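Local coordinates for alcohol dehydrogenase, zinc-containing (PDB 5YLN), which probably oxidises alcohols with NAD+ as a zinc-dependent dehydrogenase, and holds zinc at two separate sites, at residues I88-A93 / V297-T302; G76-K81 / H132-L137; C92-C97 / C108-G113; R35-T40 / E65-V70. One frame throughout, in Å; residues are numbered along the deposited sequence.

Interaction 1: I88-A93 / V297-T302; sequences ISCVCA and VSTNTT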
loop_
_atom_site.group_PDB
_atom_site.type_symbol
_atom_site.label_atom_id
_atom_site.label_comp_id
_atom_site.label_asym_id
_atom_site.label_seq_id
_atom_site.Cartn_x
_atom_site.Cartn_y
_atom_site.Cartn_z
ATOM N N ILE A 88 -12.440 -25.689 -10.501
ATOM C CA ILE A 88 -11.095 -25.819 -9.954
ATOM C C ILE A 88 -10.472 -24.431 -9.919
ATOM O O ILE A 88 -10.315 -23.780 -10.964
ATOM C CB ILE A 88 -10.221 -26.787 -10.763
ATOM C CG1 ILE A 88 -11.005 -28.053 -11.141
ATOM C CG2 ILE A 88 -8.974 -27.152 -9.962
ATOM C CD1 ILE A 88 -11.005 -28.336 -12.613
ATOM N N SER A 89 -10.110 -23.991 -8.716
ATOM C CA SER A 89 -9.401 -22.731 -8.545
ATOM C C SER A 89 -7.972 -22.835 -9.072
ATOM O O SER A 89 -7.359 -23.904 -9.062
ATOM C CB SER A 89 -9.395 -22.339 -7.055
ATOM O OG SER A 89 -8.456 -21.324 -6.800
ATOM N N CYS A 90 -7.435 -21.704 -9.534
ATOM C CA CYS A 90 -6.048 -21.696 -9.986
ATOM C C CYS A 90 -5.057 -21.864 -8.842
ATOM O O CYS A 90 -3.879 -22.140 -9.096
ATOM C CB CYS A 90 -5.745 -20.407 -10.764
ATOM S SG CYS A 90 -5.902 -18.867 -9.802
ATOM N N VAL A 91 -5.511 -21.749 -7.595
ATOM C CA VAL A 91 -4.657 -21.774 -6.415
ATOM C C VAL A 91 -5.025 -22.978 -5.557
ATOM O O VAL A 91 -6.206 -23.192 -5.267
ATOM C CB VAL A 91 -4.808 -20.468 -5.609
ATOM C CG1 VAL A 91 -4.288 -20.650 -4.193
ATOM C CG2 VAL A 91 -4.088 -19.314 -6.325
ATOM N N CYS A 92 -4.017 -23.755 -5.143
ATOM C CA CYS A 92 -4.223 -24.861 -4.214
ATOM C C CYS A 92 -4.006 -24.393 -2.782
ATOM O O CYS A 92 -3.053 -23.660 -2.501
ATOM C CB CYS A 92 -3.259 -26.010 -4.503
ATOM S SG CYS A 92 -3.259 -26.574 -6.210
ATOM N N ALA A 93 -4.853 -24.879 -1.870
ATOM C CA ALA A 93 -4.831 -24.476 -0.467
ATOM C C ALA A 93 -4.905 -25.717 0.416
ATOM O O ALA A 93 -5.855 -26.493 0.314
ATOM C CB ALA A 93 -5.997 -23.523 -0.162
ATOM N N VAL A 297 -3.553 -13.579 -6.647
ATOM C CA VAL A 297 -4.900 -13.952 -6.246
ATOM C C VAL A 297 -4.845 -15.120 -5.264
ATOM O O VAL A 297 -3.968 -15.987 -5.350
ATOM C CB VAL A 297 -5.753 -14.303 -7.478
ATOM C CG1 VAL A 297 -5.328 -15.667 -8.070
ATOM C CG2 VAL A 297 -7.239 -14.325 -7.116
ATOM N N SER A 298 -5.773 -15.131 -4.299
ATOM C CA SER A 298 -5.921 -16.274 -3.402
ATOM C C SER A 298 -7.113 -17.160 -3.744
ATOM O O SER A 298 -7.038 -18.382 -3.560
ATOM C CB SER A 298 -6.059 -15.804 -1.949
ATOM O OG SER A 298 -4.782 -15.730 -1.352
ATOM N N THR A 299 -8.181 -16.557 -4.269
ATOM C CA THR A 299 -9.498 -17.146 -4.538
ATOM C C THR A 299 -10.289 -17.444 -3.263
ATOM O O THR A 299 -11.281 -18.184 -3.302
ATOM C CB THR A 299 -9.439 -18.400 -5.449
ATOM O OG1 THR A 299 -8.913 -19.529 -4.746
ATOM C CG2 THR A 299 -8.572 -18.140 -6.655
ATOM N N ASN A 300 -9.944 -16.811 -2.135
ATOM C CA ASN A 300 -10.801 -16.924 -0.962
ATOM C C ASN A 300 -12.192 -16.320 -1.194
ATOM O O ASN A 300 -13.145 -16.693 -0.499
ATOM C CB ASN A 300 -10.119 -16.278 0.249
ATOM C CG ASN A 300 -9.760 -14.830 0.012
ATOM O OD1 ASN A 300 -9.155 -14.484 -0.996
ATOM N ND2 ASN A 300 -10.151 -13.974 0.934
ATOM N N THR A 301 -12.345 -15.415 -2.167
ATOM C CA THR A 301 -13.646 -14.801 -2.433
ATOM C C THR A 301 -14.526 -15.616 -3.372
ATOM O O THR A 301 -15.695 -15.254 -3.540
ATOM C CB THR A 301 -13.495 -13.387 -3.029
ATOM O OG1 THR A 301 -12.861 -13.463 -4.313
ATOM C CG2 THR A 301 -12.674 -12.478 -2.098
ATOM N N THR A 302 -14.000 -16.687 -3.984
ATOM C CA THR A 302 -14.784 -17.525 -4.897
ATOM C C THR A 302 -16.201 -17.839 -4.410
ATOM O O THR A 302 -17.138 -17.714 -5.212
ATOM C CB THR A 302 -14.017 -18.824 -5.197
ATOM O OG1 THR A 302 -12.734 -18.514 -5.752
ATOM C CG2 THR A 302 -14.801 -19.694 -6.195
#
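Ser89 and Thr299 meet hydroxyl to hydroxyl, Ser89 OG giving its proton to Thr299 OG1 at 2.8 Å, where the GroES-like domain faces the loop between strand 291-293 and helix 302-310 of the Rossmann-type half. Beside this bond Cys90 SG rests on the CG1 branch of Val297, 3.7 Å away, with the methyl CG2 of Thr299 nearby. Val91 lies with both methyls along the loop backbone: CG2 is 3.5 Å from Val297 O, and CG1 sits against Ser298 O. The Ser89 hydroxyl is placed opposite its own backbone N (Ser89 chi1 165°), which carries it across to the threonine and still lets it accept from Val91 N, closing an ST turn with a nearly straight bond (169°). With one proton given and one received, the buried OG is gripped twice. Outward from this shell, Glu161 of helix 157-165 accepts from the backbone N of both Ser298 and Thr299, and Ser298 OG bonds to Ala106 N. Cys90 also lies near His64, a ligand of the first zinc site. From Thr299 a type I turn leads to Thr302 and helix 302-310; Thr299 O takes both Thr302 N and, at 2.9 Å, Thr302 OG1 from the same face of its carbonyl plane.

Interaction 2: G76-K81 / H132-L137; sequences GVSNFK and HADNTL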
loop_
_atom_site.group_PDB
_atom_site.type_symbol
_atom_site.label_atom_id
_atom_site.label_comp_id
_atom_site.label_asym_id
_atom_site.label_seq_id
_atom_site.Cartn_x
_atom_site.Cartn_y
_atom_site.Cartn_z
ATOM N N GLY A 76 -8.700 -39.330 2.063
ATOM C CA GLY A 76 -8.880 -38.172 2.914
ATOM C C GLY A 76 -9.770 -37.087 2.353
ATOM O O GLY A 76 -9.809 -35.996 2.930
ATOM N N VAL A 77 -10.483 -37.336 1.257
ATOM C CA VAL A 77 -11.356 -36.332 0.656
ATOM C C VAL A 77 -12.776 -36.611 1.111
ATOM O O VAL A 77 -13.289 -37.715 0.914
ATOM C CB VAL A 77 -11.272 -36.343 -0.878
ATOM C CG1 VAL A 77 -12.308 -35.367 -1.462
ATOM C CG2 VAL A 77 -9.864 -35.991 -1.330
ATOM N N SER A 78 -13.442 -35.611 1.677
ATOM C CA SER A 78 -14.721 -35.890 2.309
ATOM C C SER A 78 -15.896 -35.190 1.666
ATOM O O SER A 78 -17.010 -35.720 1.716
ATOM C CB SER A 78 -14.667 -35.524 3.799
ATOM O OG SER A 78 -14.391 -34.152 3.986
ATOM N N ASN A 79 -15.683 -34.033 1.047
ATOM C CA ASN A 79 -16.785 -33.235 0.543
ATOM C C ASN A 79 -16.950 -33.336 -0.971
ATOM O O ASN A 79 -17.781 -32.620 -1.543
ATOM C CB ASN A 79 -16.603 -31.775 0.963
ATOM C CG ASN A 79 -16.632 -31.590 2.491
ATOM O OD1 ASN A 79 -17.360 -32.287 3.203
ATOM N ND2 ASN A 79 -15.813 -30.672 2.990
ATOM N N PHE A 80 -16.181 -34.198 -1.636
ATOM C CA PHE A 80 -16.349 -34.426 -3.069
ATOM C C PHE A 80 -16.267 -35.918 -3.344
ATOM O O PHE A 80 -15.613 -36.663 -2.611
ATOM C CB PHE A 80 -15.296 -33.667 -3.898
ATOM C CG PHE A 80 -15.373 -32.154 -3.762
ATOM C CD1 PHE A 80 -14.646 -31.486 -2.779
ATOM C CD2 PHE A 80 -16.168 -31.403 -4.626
ATOM C CE1 PHE A 80 -14.728 -30.097 -2.646
ATOM C CE2 PHE A 80 -16.252 -30.017 -4.501
ATOM C CZ PHE A 80 -15.533 -29.360 -3.496
ATOM N N LYS A 81 -16.957 -36.356 -4.393
ATOM C CA LYS A 81 -16.945 -37.760 -4.796
ATOM C C LYS A 81 -16.978 -37.841 -6.314
ATOM O O LYS A 81 -17.158 -36.838 -7.003
ATOM C CB LYS A 81 -18.142 -38.538 -4.229
ATOM C CG LYS A 81 -19.498 -38.083 -4.808
ATOM C CD LYS A 81 -20.693 -38.662 -4.025
ATOM C CE LYS A 81 -22.046 -38.251 -4.610
ATOM N NZ LYS A 81 -22.285 -36.783 -4.532
ATOM N N HIS A 132 -5.127 -31.200 -2.449
ATOM C CA HIS A 132 -6.024 -30.590 -1.458
ATOM C C HIS A 132 -7.410 -30.326 -2.030
ATOM O O HIS A 132 -7.914 -29.198 -2.006
ATOM C CB HIS A 132 -5.425 -29.303 -0.910
ATOM C CG HIS A 132 -4.072 -29.488 -0.307
ATOM N ND1 HIS A 132 -3.836 -30.360 0.733
ATOM C CD2 HIS A 132 -2.875 -28.928 -0.612
ATOM C CE1 HIS A 132 -2.551 -30.330 1.044
ATOM N NE2 HIS A 132 -1.949 -29.464 0.247
ATOM N N ALA A 133 -8.030 -31.390 -2.548
ATOM C CA ALA A 133 -9.269 -31.244 -3.311
ATOM C C ALA A 133 -10.366 -30.584 -2.489
ATOM O O ALA A 133 -11.152 -29.791 -3.019
ATOM C CB ALA A 133 -9.738 -32.605 -3.820
ATOM N N ASP A 134 -10.453 -30.909 -1.193
ATOM C CA ASP A 134 -11.508 -30.330 -0.365
ATOM C C ASP A 134 -11.411 -28.810 -0.306
ATOM O O ASP A 134 -12.430 -28.131 -0.122
ATOM C CB ASP A 134 -11.461 -30.926 1.042
ATOM C CG ASP A 134 -12.278 -32.199 1.165
ATOM O OD1 ASP A 134 -13.284 -32.316 0.451
ATOM O OD2 ASP A 134 -11.921 -33.082 1.974
ATOM N N ASN A 135 -10.206 -28.251 -0.462
ATOM C CA ASN A 135 -10.030 -26.807 -0.390
ATOM C C ASN A 135 -9.728 -26.159 -1.734
ATOM O O ASN A 135 -9.597 -24.934 -1.801
ATOM C CB ASN A 135 -8.926 -26.458 0.614
ATOM C CG ASN A 135 -9.186 -27.038 1.980
ATOM O OD1 ASN A 135 -10.042 -26.555 2.714
ATOM N ND2 ASN A 135 -8.455 -28.076 2.331
ATOM N N THR A 136 -9.629 -26.937 -2.807
ATOM C CA THR A 136 -9.315 -26.401 -4.123
ATOM C C THR A 136 -10.484 -26.487 -5.091
ATOM O O THR A 136 -10.533 -25.711 -6.051
ATOM C CB THR A 136 -8.083 -27.136 -4.687
ATOM O OG1 THR A 136 -7.014 -27.004 -3.737
ATOM C CG2 THR A 136 -7.612 -26.584 -6.063
ATOM N N LEU A 137 -11.448 -27.367 -4.837
ATOM C CA LEU A 137 -12.609 -27.560 -5.698
ATOM C C LEU A 137 -13.834 -26.861 -5.114
ATOM O O LEU A 137 -13.964 -26.718 -3.899
ATOM C CB LEU A 137 -12.905 -29.052 -5.867
ATOM C CG LEU A 137 -11.798 -29.926 -6.450
ATOM C CD1 LEU A 137 -12.274 -31.377 -6.573
ATOM C CD2 LEU A 137 -11.400 -29.386 -7.812
#
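Asp134 holds the loop 76-81 with both carboxylate oxygens, each taking a backbone N-H. Ser78 N reaches the syn lone pair of OD2 at 3.0 Å, with an N-H...O angle of 163°. Asn79 N meets OD1, also at 3.0 Å and on the syn side, but 20° out of the carboxylate plane. Ser78 OG adds a weak bond to OD2, so this oxygen has two donors from one residue. Two successive amides on one carboxylate fix its rotation, and they would be expected to favour the charged form. In the GroES-like domain this joins the loop between strands 66-72 and 85-88 to the short helix 133-136, whose first turn carries the aspartate. The Phe80 ring slides past the carboxylate, CD1 lying 3.6 Å from Asp134 OD1 near the ring plane. Leu137 CB covers one face of the ring in a CH-pi contact, 3.8 Å from the centroid, while Phe80 CZ comes 3.1 Å from Leu137 O. That face is reached because Phe80 CG stands anti to its own carbonyl carbon (chi1 -63°). His139 stacks on the same ring and gives its NE2 proton to Asn79 O. On the helix side, Ala133 O accepts from Leu137 N, and His132 O from Asn135 N.

Interaction 3: C92-C97 / C108-G113; sequences CACGKC and CEDEGG. With ZN (zinc ion), chain F.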
loop_
_atom_site.group_PDB
_atom_site.type_symbol
_atom_site.label_atom_id
_atom_site.label_comp_id
_atom_site.label_asym_id
_atom_site.label_seq_id
_atom_site.Cartn_x
_atom_site.Cartn_y
_atom_site.Cartn_z
ATOM N N CYS A 92 -4.017 -23.755 -5.143
ATOM C CA CYS A 92 -4.223 -24.861 -4.214
ATOM C C CYS A 92 -4.006 -24.393 -2.782
ATOM O O CYS A 92 -3.053 -23.660 -2.501
ATOM C CB CYS A 92 -3.259 -26.010 -4.503
ATOM S SG CYS A 92 -3.259 -26.574 -6.210
ATOM N N ALA A 93 -4.853 -24.879 -1.870
ATOM C CA ALA A 93 -4.831 -24.476 -0.467
ATOM C C ALA A 93 -4.905 -25.717 0.416
ATOM O O ALA A 93 -5.855 -26.493 0.314
ATOM C CB ALA A 93 -5.997 -23.523 -0.162
ATOM N N CYS A 94 -3.918 -25.899 1.298
ATOM C CA CYS A 94 -3.959 -27.036 2.211
ATOM C C CYS A 94 -4.958 -26.817 3.351
ATOM O O CYS A 94 -5.430 -27.799 3.933
ATOM C CB CYS A 94 -2.560 -27.321 2.773
ATOM S SG CYS A 94 -2.015 -26.167 4.142
ATOM N N GLY A 95 -5.293 -25.556 3.661
ATOM C CA GLY A 95 -6.272 -25.195 4.666
ATOM C C GLY A 95 -5.775 -25.207 6.099
ATOM O O GLY A 95 -6.557 -24.902 7.006
ATOM N N LYS A 96 -4.496 -25.532 6.328
ATOM C CA LYS A 96 -3.964 -25.759 7.663
ATOM C C LYS A 96 -2.703 -24.972 7.995
ATOM O O LYS A 96 -2.341 -24.908 9.173
ATOM C CB LYS A 96 -3.641 -27.249 7.872
ATOM C CG LYS A 96 -4.823 -28.191 7.962
ATOM C CD LYS A 96 -4.308 -29.630 7.870
ATOM C CE LYS A 96 -5.323 -30.648 8.357
ATOM N NZ LYS A 96 -4.768 -32.017 8.168
ATOM N N CYS A 97 -2.002 -24.410 7.017
ATOM C CA CYS A 97 -0.694 -23.836 7.299
ATOM C C CYS A 97 -0.829 -22.384 7.767
ATOM O O CYS A 97 -1.922 -21.825 7.850
ATOM C CB CYS A 97 0.195 -23.911 6.066
ATOM S SG CYS A 97 -0.365 -22.756 4.796
ATOM N N CYS A 108 0.121 -20.545 0.449
ATOM C CA CYS A 108 0.093 -21.807 1.182
ATOM C C CYS A 108 1.464 -22.487 1.134
ATOM O O CYS A 108 2.101 -22.559 0.079
ATOM C CB CYS A 108 -0.996 -22.716 0.597
ATOM S SG CYS A 108 -0.890 -24.431 1.163
ATOM N N GLU A 109 1.919 -22.992 2.284
ATOM C CA GLU A 109 3.274 -23.528 2.433
ATOM C C GLU A 109 3.368 -25.043 2.255
ATOM O O GLU A 109 4.441 -25.610 2.460
ATOM C CB GLU A 109 3.853 -23.154 3.806
ATOM C CG GLU A 109 3.883 -21.655 4.089
ATOM C CD GLU A 109 4.506 -21.286 5.450
ATOM O OE1 GLU A 109 5.320 -20.336 5.495
ATOM O OE2 GLU A 109 4.176 -21.930 6.470
ATOM N N ASP A 110 2.279 -25.716 1.891
ATOM C CA ASP A 110 2.255 -27.176 1.778
ATOM C C ASP A 110 1.596 -27.530 0.444
ATOM O O ASP A 110 0.372 -27.686 0.385
ATOM C CB ASP A 110 1.515 -27.776 2.962
ATOM C CG ASP A 110 1.280 -29.265 2.813
ATOM O OD1 ASP A 110 2.030 -29.914 2.054
ATOM O OD2 ASP A 110 0.324 -29.779 3.447
ATOM N N GLU A 111 2.412 -27.666 -0.601
ATOM C CA GLU A 111 1.968 -27.875 -1.985
ATOM C C GLU A 111 0.780 -26.973 -2.317
ATOM O O GLU A 111 -0.303 -27.421 -2.697
ATOM C CB GLU A 111 1.630 -29.349 -2.275
ATOM C CG GLU A 111 1.688 -29.671 -3.818
ATOM C CD GLU A 111 1.389 -31.136 -4.214
ATOM O OE1 GLU A 111 0.903 -31.927 -3.379
ATOM O OE2 GLU A 111 1.647 -31.502 -5.391
ATOM N N GLY A 112 1.005 -25.668 -2.161
ATOM C CA GLY A 112 -0.062 -24.699 -2.281
ATOM C C GLY A 112 0.385 -23.461 -3.028
ATOM O O GLY A 112 1.537 -23.344 -3.441
ATOM N N GLY A 113 -0.556 -22.543 -3.198
ATOM C CA GLY A 113 -0.326 -21.356 -3.984
ATOM C C GLY A 113 -0.688 -21.591 -5.436
ATOM O O GLY A 113 -1.441 -22.508 -5.785
HETATM ZN ZN ZN F . -1.758 -23.985 3.335
#
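A zinc ion joins Cys94, Cys97 and Cys108 through their sulfurs, the bond to Cys94 SG measuring 2.3 Å and that to Cys108 SG 2.4 Å; Cys100 completes the four-cysteine site. This is the structural-zinc lobe of zinc-containing alcohol dehydrogenases, distinct from the site of Cys42 and His64. Backbone N-H groups surround the thiolates. Glu109 N points almost straight (171°) at Cys97 SG, 3.4 Å away, and Cys108 SG accepts from both Cys94 N and Asp110 N. Lys96 N donates to Cys94 SG, and such donors probably offset part of the negative charge gathered on the sulfurs. Cys108 reaches the metal with SG anti to its backbone N (chi1 167°), whereas SG of Cys94 and Cys97 lies between backbone N and carbonyl carbon. Next to the cluster, Cys92 and Gly113 form an antiparallel hydrogen-bonded pair, with Gly113 N giving to Cys92 O at 2.8 Å in the carbonyl plane and Cys92 N to Gly113 O. Beside these bonds, Gly112 CA packs 3.2 Å from Cys92 O. Glu109 forms a salt bridge with Arg240 of the second subunit. The lobe thus hangs from the two-stranded sheet of 91-92 and 113-114, and Asp110 O bonds to His132, just ahead of helix 133-136.

Interaction 4: R35-T40 / E65-V70; sequences RIVKTT and EGIGIV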
loop_
_atom_site.group_PDB
_atom_site.type_symbol
_atom_site.label_atom_id
_atom_site.label_comp_id
_atom_site.label_asym_id
_atom_site.label_seq_id
_atom_site.Cartn_x
_atom_site.Cartn_y
_atom_site.Cartn_z
ATOM N N ARG A 35 -11.533 -34.921 -14.355
ATOM C CA ARG A 35 -11.605 -34.919 -15.812
ATOM C C ARG A 35 -11.980 -33.519 -16.284
ATOM O O ARG A 35 -13.068 -33.025 -15.957
ATOM C CB ARG A 35 -12.625 -35.937 -16.318
ATOM C CG ARG A 35 -12.934 -35.760 -17.802
ATOM C CD ARG A 35 -13.638 -36.976 -18.420
ATOM N NE ARG A 35 -14.865 -37.349 -17.715
ATOM C CZ ARG A 35 -16.033 -36.730 -17.864
ATOM N NH1 ARG A 35 -16.138 -35.680 -18.673
ATOM N NH2 ARG A 35 -17.104 -37.152 -17.194
ATOM N N ILE A 36 -11.084 -32.876 -17.040
ATOM C CA ILE A 36 -11.355 -31.517 -17.498
ATOM C C ILE A 36 -12.492 -31.542 -18.511
ATOM O O ILE A 36 -12.483 -32.333 -19.465
ATOM C CB ILE A 36 -10.097 -30.865 -18.100
ATOM C CG1 ILE A 36 -8.961 -30.758 -17.080
ATOM C CG2 ILE A 36 -10.427 -29.490 -18.642
ATOM C CD1 ILE A 36 -9.300 -29.950 -15.854
ATOM N N VAL A 37 -13.488 -30.687 -18.294
ATOM C CA VAL A 37 -14.574 -30.467 -19.250
ATOM C C VAL A 37 -14.289 -29.263 -20.140
ATOM O O VAL A 37 -14.405 -29.353 -21.359
ATOM C CB VAL A 37 -15.922 -30.310 -18.506
ATOM C CG1 VAL A 37 -17.015 -29.828 -19.447
ATOM C CG2 VAL A 37 -16.326 -31.626 -17.845
ATOM N N LYS A 38 -13.904 -28.128 -19.542
ATOM C CA LYS A 38 -13.626 -26.906 -20.282
ATOM C C LYS A 38 -12.503 -26.138 -19.605
ATOM O O LYS A 38 -12.365 -26.163 -18.385
ATOM C CB LYS A 38 -14.862 -26.008 -20.396
ATOM C CG LYS A 38 -15.812 -26.396 -21.506
ATOM C CD LYS A 38 -17.142 -25.663 -21.369
ATOM C CE LYS A 38 -18.158 -26.259 -22.346
ATOM N NZ LYS A 38 -19.377 -25.438 -22.460
ATOM N N THR A 39 -11.692 -25.463 -20.410
ATOM C CA THR A 39 -10.555 -24.721 -19.889
ATOM C C THR A 39 -10.398 -23.457 -20.727
ATOM O O THR A 39 -11.210 -23.171 -21.615
ATOM C CB THR A 39 -9.287 -25.594 -19.889
ATOM O OG1 THR A 39 -8.257 -24.954 -19.137
ATOM C CG2 THR A 39 -8.766 -25.869 -21.340
ATOM N N THR A 40 -9.354 -22.685 -20.426
ATOM C CA THR A 40 -9.026 -21.468 -21.167
ATOM C C THR A 40 -7.502 -21.230 -21.110
ATOM O O THR A 40 -6.742 -22.029 -20.557
ATOM C CB THR A 40 -9.851 -20.291 -20.607
ATOM O OG1 THR A 40 -9.661 -19.103 -21.388
ATOM C CG2 THR A 40 -9.466 -19.990 -19.186
ATOM N N GLU A 65 -6.719 -22.850 -15.337
ATOM C CA GLU A 65 -8.128 -22.462 -15.279
ATOM C C GLU A 65 -8.975 -23.602 -15.820
ATOM O O GLU A 65 -8.611 -24.216 -16.834
ATOM C CB GLU A 65 -8.397 -21.196 -16.092
ATOM C CG GLU A 65 -7.515 -19.973 -15.707
ATOM C CD GLU A 65 -7.489 -18.936 -16.805
ATOM O OE1 GLU A 65 -8.410 -18.102 -16.860
ATOM O OE2 GLU A 65 -6.586 -18.998 -17.671
ATOM N N GLY A 66 -10.099 -23.891 -15.151
ATOM C CA GLY A 66 -10.995 -24.908 -15.702
ATOM C C GLY A 66 -12.128 -25.368 -14.797
ATOM O O GLY A 66 -12.139 -25.091 -13.590
ATOM N N ILE A 67 -13.101 -26.057 -15.413
ATOM C CA ILE A 67 -14.135 -26.834 -14.742
ATOM C C ILE A 67 -14.014 -28.275 -15.226
ATOM O O ILE A 67 -13.503 -28.555 -16.324
ATOM C CB ILE A 67 -15.565 -26.314 -15.021
ATOM C CG1 ILE A 67 -15.831 -26.284 -16.534
ATOM C CG2 ILE A 67 -15.805 -24.958 -14.394
ATOM C CD1 ILE A 67 -17.306 -26.171 -16.917
ATOM N N GLY A 68 -14.513 -29.190 -14.410
ATOM C CA GLY A 68 -14.508 -30.586 -14.787
ATOM C C GLY A 68 -15.393 -31.439 -13.905
ATOM O O GLY A 68 -16.266 -30.937 -13.193
ATOM N N ILE A 69 -15.148 -32.744 -13.970
ATOM C CA ILE A 69 -15.941 -33.758 -13.281
ATOM C C ILE A 69 -14.995 -34.661 -12.506
ATOM O O ILE A 69 -14.036 -35.191 -13.081
ATOM C CB ILE A 69 -16.801 -34.562 -14.280
ATOM C CG1 ILE A 69 -17.899 -33.653 -14.851
ATOM C CG2 ILE A 69 -17.375 -35.829 -13.629
ATOM C CD1 ILE A 69 -18.699 -34.277 -15.944
ATOM N N VAL A 70 -15.243 -34.800 -11.193
ATOM C CA VAL A 70 -14.412 -35.652 -10.350
ATOM C C VAL A 70 -14.473 -37.084 -10.859
ATOM O O VAL A 70 -15.559 -37.633 -11.089
ATOM C CB VAL A 70 -14.860 -35.559 -8.883
ATOM C CG1 VAL A 70 -14.081 -36.529 -8.038
ATOM C CG2 VAL A 70 -14.691 -34.129 -8.351
HETATM O O HOH W 1 -5.966 -23.539 -18.199
#
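Strands 35-39 and 66-70 run antiparallel, their axes 4.3 Å apart at 151°, and between the pairs Arg35-Ile69 and Lys38-Ile67 the register shifts by one residue at a classic beta bulge in the mixed sheet of the GroES-like domain. Val37 and Lys38 both face Ile67, whose carbonyl takes two protons: Val37 N comes in the carbonyl plane at 2.9 Å, while Lys38 N is longer and tilted from it. Gly68 packs its CA against the opposite backbone, 3.1 Å from Arg35 O. Arg35 and Ile69 lie side by side, pointing the same way. A bend at chi3 (55°) turns the guanidinium toward Ile69, bringing Arg35 NH2 to 3.5 Å from Ile69 CD1 and Ile69 CB over one face, off toward the rim; NE pairs with Glu71. On the bulge, Val37 CG2 meets Ile69 CG1 at 3.9 Å. Lys38 touches Ile67 CG1 through CB, then leads out to Glu147 and Asp146. At the far end Thr40 CG2 lies against the Glu65 carboxylate, close to the zinc ligands Cys42 and His64, while Lys346 forms a salt bridge with Glu65 OE1. Water 1 accepts from Glu65 N at 3.0 Å and lies 2.9 Å from Thr40 O, where it can donate, although other acceptors compete.

From the N terminus, interaction 4 closes first, pairing strands 33-39 and 66-72 across a loop that includes helix 43-50. The chain then turns through 76-81, the first half of interaction 2, and enters 88-93, where interaction 1 opens; Ile88 N probably bonds to Gly66 O, joining it to interaction 4. Interaction 3 shares Cys92 and Ala93 with interaction 1 and closes the zinc lobe at 108-113, nested inside the loop that interaction 2 completes at 132-137. Interactions 1 and 2 cross, touching where Ser89 N approaches Thr136 O. Interaction 1 closes last, some 200 residues after it opened, tying the GroES-like domain to the Rossmann-type half.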